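PDB 1EER: erythropoietin from Homo sapiens, which binds the erythropoietin receptor and brings about its dimerization and JAK2 activation, thereby controlling red-cell proliferation and differentiation. Local coordinates for residues L91-L102 and F138-L149; L109-E117 and L153-C161. The protein carries 5 engineered substitutions. All blocks are in the same frame, centred on the assembly; numbering follows the deposited sequence.

Interaction 1 (L91-L102 and F138-L149); sequences LQLHVDKAVSGL and FRKLFRVYSNFL
Phe138 opens the contact by receiving Leu91 over one face of its ring: CD1 of Leu91 lies 3.8 Å from the ring centroid, 27° off the normal, a CH-pi contact. CD2 of Leu91 packs on CB of Phe138 and also reaches the edge of Phe142. One turn along, Phe142 is the knob of a knob-into-hole fit, set among Leu91, His94, Val95 and Ala98. Its CG stands anti to the carbonyl carbon (chi1 -81°), sending the ring across to the neighbouring helix, where CZ meets CG2 of Val95 at 3.6 Å and CB of His94 as closely. The valine methyl comes in at the ring edge, as does CB of Ala98, whose small size keeps its side of the hole shallow. Tyr145 follows, with Ala98 CB over one face, 4.0 Å from CE2. Its OH comes to 3.7 Å from Ala98 CA, near Gly101, whose lack of a side chain leaves room for the hydroxyl. CG of Leu102 packs against CE1 of Tyr145 at 3.8 Å, and Leu149 ends the row, its CD2 4.3 Å from Leu102 CD2. Helices 9-25 and 56-82 supply further apolar cover. The local axes approach to 12.0 Å and run in the same general direction, 37° apart; the side chains between them form part of the buried core of an up-up-down-down four-helix-bundle cytokine, whose last two long helices these are.

Interaction 2 (L109-E117 and L153-C161); sequences LRALGAQKE and LKLYTGEAC
Tyr156 reaches across to Leu112 and Ala114. From CB, the ring carbon CG is placed anti to the backbone N (chi1 164°), and the phenol heads for the turn at 112-114. At CE2 the ring meets CD1 of Leu112 at 3.5 Å, the two side chains arriving from opposite directions, and CB of Ala114 at 3.9 Å. Leu109 CD1 lies farther off, at the ring edge. CZ is still near both Leu112 CD1 and Ala114 CB. The tip, Tyr156 OH, comes to 3.5 Å from Ala114 CA, where a small residue permits so close an approach. Tyr156 OH also stands 3.8 Å from Glu117 OE1, too far to count as a hydrogen bond. The turn it abuts is a Schellman motif: Gly113 takes a positive phi of 97°, which glycine adopts without strain, and it is also the N-cap of the short helix that follows, so one glycine both closes one helix and opens the next. Leu112, carried at this bend, also packs its CD1 on CB of Ala160 at 3.7 Å; an alanine lets the leucine methyls settle close to the helix. Nearby, OG1 of Thr157 turns back to bond O of Leu153 at 3.2 Å, from above the carbonyl plane; this uses the hydroxyl's proton, and the backbone N of Thr157 bonds the same O. Beyond Ala160, Cys161 is tied by a disulfide to Cys7.

In the fold
From the N terminus the chain runs through helix 9-25, strand 34-41 and helix 56-82 before entering helix 91-111, whose first half supplies interaction 1 and whose end, with the start of helix 114-120, supplies interaction 2. Strand 133-137, paired antiparallel with 34-41, then leads into helix 138-161, where 138-149 closes the first loop and 153-161 the second. Each closure spans 35 intervening residues, and because the segments alternate along the chain the two loops cross. The contact centres lie about 20 Å apart, on opposite sides of the chain's centre, so the same two helices are joined near both ends. The disulfide from Cys161 to Cys7 brings the N-terminal region to the second site.

Interaction 1 (L91-L102 and F138-L149)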
loop_
_atom_site.group_PDB
_atom_site.type_symbol
_atom_site.label_atom_id
_atom_site.label_comp_id
_atom_site.label_asym_id
_atom_site.label_seq_id
_atom_site.Cartn_x
_atom_site.Cartn_y
_atom_site.Cartn_z
ATOM N N LEU A 91 -5.932 15.892 -10.738
ATOM C CA LEU A 91 -4.590 16.257 -10.293
ATOM C C LEU A 91 -4.441 16.830 -8.886
ATOM O O LEU A 91 -3.563 16.415 -8.138
ATOM C CB LEU A 91 -3.966 17.243 -11.281
ATOM C CG LEU A 91 -3.412 16.658 -12.579
ATOM C CD1 LEU A 91 -2.810 17.765 -13.416
ATOM C CD2 LEU A 91 -2.381 15.600 -12.267
ATOM N N GLN A 92 -5.292 17.784 -8.528
ATOM C CA GLN A 92 -5.192 18.438 -7.225
ATOM C C GLN A 92 -5.007 17.557 -5.995
ATOM O O GLN A 92 -4.007 17.692 -5.287
ATOM C CB GLN A 92 -6.389 19.364 -6.995
ATOM C CG GLN A 92 -6.158 20.393 -5.883
ATOM C CD GLN A 92 -4.964 21.300 -6.146
ATOM O OE1 GLN A 92 -3.946 21.233 -5.451
ATOM N NE2 GLN A 92 -5.086 22.156 -7.151
ATOM N N LEU A 93 -5.956 16.662 -5.729
ATOM C CA LEU A 93 -5.855 15.823 -4.538
ATOM C C LEU A 93 -4.649 14.909 -4.520
ATOM O O LEU A 93 -4.050 14.711 -3.466
ATOM C CB LEU A 93 -7.127 14.995 -4.334
ATOM C CG LEU A 93 -7.818 14.379 -5.547
ATOM C CD1 LEU A 93 -8.566 13.131 -5.098
ATOM C CD2 LEU A 93 -8.771 15.398 -6.185
ATOM N N HIS A 94 -4.286 14.362 -5.678
ATOM C CA HIS A 94 -3.136 13.466 -5.758
ATOM C C HIS A 94 -1.870 14.235 -5.417
ATOM O O HIS A 94 -0.968 13.701 -4.783
ATOM C CB HIS A 94 -3.013 12.854 -7.158
ATOM C CG HIS A 94 -4.164 11.972 -7.532
ATOM N ND1 HIS A 94 -4.386 10.747 -6.941
ATOM C CD2 HIS A 94 -5.164 12.142 -8.430
ATOM C CE1 HIS A 94 -5.474 10.201 -7.457
ATOM N NE2 HIS A 94 -5.965 11.028 -8.363
ATOM N N VAL A 95 -1.807 15.494 -5.836
ATOM C CA VAL A 95 -0.641 16.332 -5.549
ATOM C C VAL A 95 -0.594 16.697 -4.061
ATOM O O VAL A 95 0.470 16.713 -3.445
ATOM C CB VAL A 95 -0.679 17.632 -6.376
ATOM C CG1 VAL A 95 0.428 18.564 -5.928
ATOM C CG2 VAL A 95 -0.533 17.313 -7.862
ATOM N N ASP A 96 -1.760 16.992 -3.495
ATOM C CA ASP A 96 -1.859 17.357 -2.092
ATOM C C ASP A 96 -1.488 16.163 -1.220
ATOM O O ASP A 96 -0.868 16.314 -0.167
ATOM C CB ASP A 96 -3.280 17.842 -1.774
ATOM C CG ASP A 96 -3.529 19.286 -2.233
ATOM O OD1 ASP A 96 -2.549 20.021 -2.491
ATOM O OD2 ASP A 96 -4.711 19.680 -2.334
ATOM N N LYS A 97 -1.863 14.969 -1.658
ATOM C CA LYS A 97 -1.511 13.766 -0.909
ATOM C C LYS A 97 0.004 13.503 -1.029
ATOM O O LYS A 97 0.649 13.063 -0.075
ATOM C CB LYS A 97 -2.285 12.560 -1.450
ATOM C CG LYS A 97 -3.777 12.617 -1.225
ATOM C CD LYS A 97 -4.504 11.823 -2.286
ATOM C CE LYS A 97 -5.878 11.426 -1.812
ATOM N NZ LYS A 97 -5.796 10.702 -0.523
ATOM N N ALA A 98 0.557 13.774 -2.210
ATOM C CA ALA A 98 1.979 13.573 -2.475
ATOM C C ALA A 98 2.819 14.517 -1.622
ATOM O O ALA A 98 3.799 14.102 -0.998
ATOM C CB ALA A 98 2.269 13.804 -3.961
ATOM N N VAL A 99 2.438 15.790 -1.600
ATOM C CA VAL A 99 3.157 16.770 -0.798
ATOM C C VAL A 99 3.060 16.336 0.666
ATOM O O VAL A 99 4.044 16.359 1.410
ATOM C CB VAL A 99 2.543 18.189 -0.961
ATOM C CG1 VAL A 99 3.188 19.160 0.027
ATOM C CG2 VAL A 99 2.748 18.683 -2.393
ATOM N N SER A 100 1.862 15.920 1.059
ATOM C CA SER A 100 1.595 15.480 2.419
ATOM C C SER A 100 2.340 14.191 2.736
ATOM O O SER A 100 2.989 14.072 3.782
ATOM C CB SER A 100 0.092 15.268 2.598
ATOM O OG SER A 100 -0.175 14.588 3.809
ATOM N N GLY A 101 2.239 13.223 1.827
ATOM C CA GLY A 101 2.905 11.946 2.015
ATOM C C GLY A 101 4.421 12.052 2.046
ATOM O O GLY A 101 5.066 11.468 2.919
ATOM N N LEU A 102 4.990 12.795 1.092
ATOM C CA LEU A 102 6.441 12.971 1.018
ATOM C C LEU A 102 6.957 13.620 2.289
ATOM O O LEU A 102 8.047 13.304 2.765
ATOM C CB LEU A 102 6.821 13.818 -0.208
ATOM C CG LEU A 102 6.905 13.037 -1.529
ATOM C CD1 LEU A 102 7.163 13.981 -2.687
ATOM C CD2 LEU A 102 8.018 12.006 -1.441
ATOM N N PHE A 138 2.395 15.507 -15.600
ATOM C CA PHE A 138 2.113 15.053 -14.249
ATOM C C PHE A 138 2.153 13.540 -14.232
ATOM O O PHE A 138 2.388 12.920 -13.193
ATOM C CB PHE A 138 0.744 15.559 -13.802
ATOM C CG PHE A 138 0.789 16.920 -13.185
ATOM C CD1 PHE A 138 1.131 17.077 -11.845
ATOM C CD2 PHE A 138 0.546 18.053 -13.956
ATOM C CE1 PHE A 138 1.238 18.346 -11.282
ATOM C CE2 PHE A 138 0.650 19.325 -13.403
ATOM C CZ PHE A 138 0.997 19.471 -12.063
ATOM N N ARG A 139 1.926 12.958 -15.406
ATOM C CA ARG A 139 1.935 11.512 -15.581
ATOM C C ARG A 139 3.306 10.947 -15.244
ATOM O O ARG A 139 3.410 10.001 -14.465
ATOM C CB ARG A 139 1.564 11.140 -17.025
ATOM C CG ARG A 139 1.431 9.635 -17.249
ATOM C CD ARG A 139 1.324 9.286 -18.719
ATOM N NE ARG A 139 1.807 10.368 -19.565
ATOM C CZ ARG A 139 1.119 10.888 -20.576
ATOM N NH1 ARG A 139 -0.093 10.419 -20.872
ATOM N NH2 ARG A 139 1.640 11.881 -21.287
ATOM N N LYS A 140 4.362 11.522 -15.820
ATOM C CA LYS A 140 5.697 11.028 -15.531
ATOM C C LYS A 140 6.071 11.345 -14.094
ATOM O O LYS A 140 6.734 10.553 -13.436
ATOM C CB LYS A 140 6.738 11.625 -16.477
ATOM C CG LYS A 140 8.082 10.917 -16.346
ATOM C CD LYS A 140 9.099 11.321 -17.400
ATOM C CE LYS A 140 10.503 11.048 -16.885
ATOM N NZ LYS A 140 11.532 11.021 -17.955
ATOM N N LEU A 141 5.637 12.504 -13.604
ATOM C CA LEU A 141 5.925 12.911 -12.229
ATOM C C LEU A 141 5.365 11.876 -11.255
ATOM O O LEU A 141 6.053 11.407 -10.364
ATOM C CB LEU A 141 5.304 14.294 -11.948
ATOM C CG LEU A 141 5.512 14.987 -10.591
ATOM C CD1 LEU A 141 6.968 14.904 -10.155
ATOM C CD2 LEU A 141 5.087 16.441 -10.701
ATOM N N PHE A 142 4.106 11.518 -11.440
ATOM C CA PHE A 142 3.476 10.552 -10.564
ATOM C C PHE A 142 3.984 9.128 -10.744
ATOM O O PHE A 142 4.040 8.371 -9.776
ATOM C CB PHE A 142 1.963 10.617 -10.739
ATOM C CG PHE A 142 1.326 11.736 -9.972
ATOM C CD1 PHE A 142 1.485 11.823 -8.591
ATOM C CD2 PHE A 142 0.601 12.723 -10.624
ATOM C CE1 PHE A 142 0.928 12.888 -7.866
ATOM C CE2 PHE A 142 0.037 13.796 -9.908
ATOM C CZ PHE A 142 0.203 13.876 -8.530
ATOM N N ARG A 143 4.352 8.757 -11.969
ATOM C CA ARG A 143 4.878 7.419 -12.212
ATOM C C ARG A 143 6.214 7.304 -11.480
ATOM O O ARG A 143 6.532 6.272 -10.888
ATOM C CB ARG A 143 5.073 7.184 -13.714
ATOM C CG ARG A 143 5.777 5.868 -14.051
ATOM C CD ARG A 143 5.845 5.634 -15.561
ATOM N NE ARG A 143 6.719 6.584 -16.254
ATOM C CZ ARG A 143 6.295 7.456 -17.164
ATOM N NH1 ARG A 143 5.013 7.497 -17.488
ATOM N NH2 ARG A 143 7.155 8.278 -17.762
ATOM N N VAL A 144 6.991 8.381 -11.510
ATOM C CA VAL A 144 8.289 8.415 -10.835
ATOM C C VAL A 144 8.071 8.361 -9.311
ATOM O O VAL A 144 8.817 7.699 -8.579
ATOM C CB VAL A 144 9.073 9.727 -11.209
ATOM C CG1 VAL A 144 10.168 10.008 -10.188
ATOM C CG2 VAL A 144 9.669 9.610 -12.604
ATOM N N TYR A 145 7.045 9.073 -8.846
ATOM C CA TYR A 145 6.699 9.124 -7.431
ATOM C C TYR A 145 6.453 7.701 -6.935
ATOM O O TYR A 145 7.005 7.296 -5.915
ATOM C CB TYR A 145 5.441 9.990 -7.238
ATOM C CG TYR A 145 4.846 9.986 -5.843
ATOM C CD1 TYR A 145 5.635 10.239 -4.723
ATOM C CD2 TYR A 145 3.480 9.784 -5.653
ATOM C CE1 TYR A 145 5.079 10.299 -3.440
ATOM C CE2 TYR A 145 2.907 9.839 -4.371
ATOM C CZ TYR A 145 3.716 10.098 -3.270
ATOM O OH TYR A 145 3.167 10.149 -2.007
ATOM N N SER A 146 5.635 6.947 -7.672
ATOM C CA SER A 146 5.315 5.556 -7.321
ATOM C C SER A 146 6.526 4.618 -7.444
ATOM O O SER A 146 6.806 3.842 -6.531
ATOM C CB SER A 146 4.174 5.038 -8.212
ATOM O OG SER A 146 3.878 3.679 -7.940
ATOM N N ASN A 147 7.243 4.691 -8.564
ATOM C CA ASN A 147 8.402 3.831 -8.772
ATOM C C ASN A 147 9.470 4.054 -7.709
ATOM O O ASN A 147 10.147 3.108 -7.295
ATOM C CB ASN A 147 9.003 4.058 -10.167
ATOM C CG ASN A 147 8.355 3.188 -11.237
ATOM O OD1 ASN A 147 7.655 2.226 -10.934
ATOM N ND2 ASN A 147 8.592 3.526 -12.494
ATOM N N PHE A 148 9.622 5.303 -7.261
ATOM C CA PHE A 148 10.618 5.612 -6.231
ATOM C C PHE A 148 10.263 5.048 -4.848
ATOM O O PHE A 148 11.094 4.407 -4.187
ATOM C CB PHE A 148 10.823 7.125 -6.110
ATOM C CG PHE A 148 12.025 7.503 -5.286
ATOM C CD1 PHE A 148 11.943 7.569 -3.900
ATOM C CD2 PHE A 148 13.247 7.781 -5.897
ATOM C CE1 PHE A 148 13.054 7.906 -3.133
ATOM C CE2 PHE A 148 14.366 8.119 -5.140
ATOM C CZ PHE A 148 14.270 8.183 -3.753
ATOM N N LEU A 149 9.035 5.295 -4.407
ATOM C CA LEU A 149 8.599 4.825 -3.096
ATOM C C LEU A 149 8.499 3.303 -3.047
ATOM O O LEU A 149 8.923 2.669 -2.078
ATOM C CB LEU A 149 7.233 5.424 -2.720
ATOM C CG LEU A 149 6.943 6.923 -2.848
ATOM C CD1 LEU A 149 5.547 7.188 -2.321
ATOM C CD2 LEU A 149 7.969 7.736 -2.098
#

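Interaction 2 (L109-E117 and L153-C161)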
loop_
_atom_site.group_PDB
_atom_site.type_symbol
_atom_site.label_atom_id
_atom_site.label_comp_id
_atom_site.label_asym_id
_atom_site.label_seq_id
_atom_site.Cartn_x
_atom_site.Cartn_y
_atom_site.Cartn_z
ATOM N N LEU A 109 11.889 8.644 7.407
ATOM C CA LEU A 109 13.206 8.170 6.979
ATOM C C LEU A 109 14.333 8.620 7.892
ATOM O O LEU A 109 15.232 7.844 8.224
ATOM C CB LEU A 109 13.510 8.667 5.570
ATOM C CG LEU A 109 13.782 7.608 4.519
ATOM C CD1 LEU A 109 12.906 6.390 4.776
ATOM C CD2 LEU A 109 13.499 8.198 3.153
ATOM N N ARG A 110 14.290 9.891 8.273
ATOM C CA ARG A 110 15.309 10.464 9.134
ATOM C C ARG A 110 15.401 9.682 10.426
ATOM O O ARG A 110 16.485 9.357 10.885
ATOM C CB ARG A 110 14.973 11.924 9.437
ATOM C CG ARG A 110 15.774 12.518 10.574
ATOM C CD ARG A 110 15.420 13.977 10.766
ATOM N NE ARG A 110 15.302 14.663 9.486
ATOM C CZ ARG A 110 14.382 15.578 9.218
ATOM N NH1 ARG A 110 13.498 15.914 10.147
ATOM N NH2 ARG A 110 14.342 16.153 8.025
ATOM N N ALA A 111 14.254 9.389 11.016
ATOM C CA ALA A 111 14.216 8.644 12.266
ATOM C C ALA A 111 14.883 7.306 12.039
ATOM O O ALA A 111 15.443 6.725 12.960
ATOM C CB ALA A 111 12.782 8.449 12.713
ATOM N N LEU A 112 14.818 6.831 10.800
ATOM C CA LEU A 112 15.425 5.563 10.422
ATOM C C LEU A 112 16.946 5.706 10.315
ATOM O O LEU A 112 17.670 4.714 10.230
ATOM C CB LEU A 112 14.849 5.094 9.080
ATOM C CG LEU A 112 14.509 3.617 8.833
ATOM C CD1 LEU A 112 14.822 3.303 7.393
ATOM C CD2 LEU A 112 15.285 2.692 9.764
ATOM N N GLY A 113 17.428 6.944 10.311
ATOM C CA GLY A 113 18.859 7.181 10.233
ATOM C C GLY A 113 19.343 7.477 8.835
ATOM O O GLY A 113 20.545 7.636 8.616
ATOM N N ALA A 114 18.396 7.565 7.900
ATOM C CA ALA A 114 18.676 7.831 6.488
ATOM C C ALA A 114 19.419 9.134 6.222
ATOM O O ALA A 114 20.385 9.155 5.451
ATOM C CB ALA A 114 17.377 7.817 5.695
ATOM N N GLN A 115 18.968 10.220 6.845
ATOM C CA GLN A 115 19.614 11.508 6.647
ATOM C C GLN A 115 21.025 11.543 7.222
ATOM O O GLN A 115 21.936 12.108 6.619
ATOM C CB GLN A 115 18.789 12.631 7.268
ATOM C CG GLN A 115 19.410 13.987 7.006
ATOM C CD GLN A 115 18.654 15.106 7.658
ATOM O OE1 GLN A 115 18.252 15.008 8.819
ATOM N NE2 GLN A 115 18.454 16.184 6.918
ATOM N N LYS A 116 21.204 10.946 8.392
ATOM C CA LYS A 116 22.515 10.900 9.026
ATOM C C LYS A 116 23.505 10.097 8.179
ATOM O O LYS A 116 24.607 10.562 7.885
ATOM C CB LYS A 116 22.410 10.263 10.410
ATOM C CG LYS A 116 23.587 10.560 11.319
ATOM C CD LYS A 116 24.371 9.304 11.623
ATOM C CE LYS A 116 25.856 9.497 11.355
ATOM N NZ LYS A 116 26.626 8.237 11.600
ATOM N N GLU A 117 23.101 8.888 7.800
ATOM C CA GLU A 117 23.939 8.002 6.995
ATOM C C GLU A 117 24.234 8.609 5.629
ATOM O O GLU A 117 25.367 8.564 5.151
ATOM C CB GLU A 117 23.244 6.648 6.815
ATOM C CG GLU A 117 24.097 5.434 7.203
ATOM C CD GLU A 117 23.475 4.096 6.790
ATOM O OE1 GLU A 117 22.269 4.046 6.451
ATOM O OE2 GLU A 117 24.200 3.084 6.805
ATOM N N LEU A 153 13.137 3.102 -2.216
ATOM C CA LEU A 153 12.725 3.539 -0.884
ATOM C C LEU A 153 12.309 2.304 -0.090
ATOM O O LEU A 153 12.820 2.049 1.006
ATOM C CB LEU A 153 11.555 4.520 -0.958
ATOM C CG LEU A 153 11.304 5.228 0.378
ATOM C CD1 LEU A 153 10.854 6.648 0.122
ATOM C CD2 LEU A 153 10.264 4.473 1.181
ATOM N N LYS A 154 11.392 1.529 -0.656
ATOM C CA LYS A 154 10.931 0.315 0.001
ATOM C C LYS A 154 12.113 -0.604 0.260
ATOM O O LYS A 154 12.255 -1.140 1.360
ATOM C CB LYS A 154 9.881 -0.405 -0.857
ATOM C CG LYS A 154 9.343 -1.686 -0.239
ATOM C CD LYS A 154 8.953 -1.509 1.235
ATOM C CE LYS A 154 7.775 -2.410 1.628
ATOM N NZ LYS A 154 7.771 -2.789 3.070
ATOM N N LEU A 155 12.967 -0.774 -0.751
ATOM C CA LEU A 155 14.141 -1.636 -0.626
ATOM C C LEU A 155 15.052 -1.196 0.511
ATOM O O LEU A 155 15.469 -2.011 1.337
ATOM C CB LEU A 155 14.935 -1.662 -1.935
ATOM C CG LEU A 155 14.336 -2.498 -3.076
ATOM C CD1 LEU A 155 15.241 -2.398 -4.299
ATOM C CD2 LEU A 155 14.161 -3.951 -2.647
ATOM N N TYR A 156 15.371 0.093 0.549
ATOM C CA TYR A 156 16.224 0.612 1.602
ATOM C C TYR A 156 15.564 0.382 2.975
ATOM O O TYR A 156 16.191 -0.143 3.903
ATOM C CB TYR A 156 16.475 2.107 1.387
ATOM C CG TYR A 156 17.022 2.774 2.622
ATOM C CD1 TYR A 156 18.296 2.459 3.089
ATOM C CD2 TYR A 156 16.243 3.654 3.372
ATOM C CE1 TYR A 156 18.783 2.991 4.272
ATOM C CE2 TYR A 156 16.726 4.192 4.560
ATOM C CZ TYR A 156 17.996 3.850 5.002
ATOM O OH TYR A 156 18.492 4.344 6.183
ATOM N N THR A 157 14.296 0.771 3.094
ATOM C CA THR A 157 13.563 0.619 4.349
ATOM C C THR A 157 13.506 -0.831 4.839
ATOM O O THR A 157 13.611 -1.089 6.034
ATOM C CB THR A 157 12.125 1.142 4.215
ATOM O OG1 THR A 157 12.140 2.569 4.072
ATOM C CG2 THR A 157 11.326 0.780 5.441
ATOM N N GLY A 158 13.336 -1.771 3.914
ATOM C CA GLY A 158 13.276 -3.173 4.285
ATOM C C GLY A 158 14.546 -3.658 4.954
ATOM O O GLY A 158 14.501 -4.313 5.994
ATOM N N GLU A 159 15.691 -3.335 4.367
ATOM C CA GLU A 159 16.961 -3.766 4.930
ATOM C C GLU A 159 17.321 -3.057 6.229
ATOM O O GLU A 159 17.781 -3.688 7.181
ATOM C CB GLU A 159 18.084 -3.551 3.920
ATOM C CG GLU A 159 19.475 -3.786 4.487
ATOM C CD GLU A 159 20.282 -4.790 3.677
ATOM O OE1 GLU A 159 20.197 -4.763 2.428
ATOM O OE2 GLU A 159 21.003 -5.604 4.293
ATOM N N ALA A 160 17.108 -1.744 6.263
ATOM C CA ALA A 160 17.458 -0.936 7.424
ATOM C C ALA A 160 16.684 -1.299 8.686
ATOM O O ALA A 160 17.188 -1.163 9.796
ATOM C CB ALA A 160 17.273 0.548 7.091
ATOM N N CYS A 161 15.466 -1.783 8.513
ATOM C CA CYS A 161 14.629 -2.134 9.648
ATOM C C CYS A 161 15.123 -3.361 10.394
ATOM O O CYS A 161 14.852 -3.518 11.585
ATOM C CB CYS A 161 13.188 -2.317 9.179
ATOM S SG CYS A 161 12.356 -0.713 8.933
#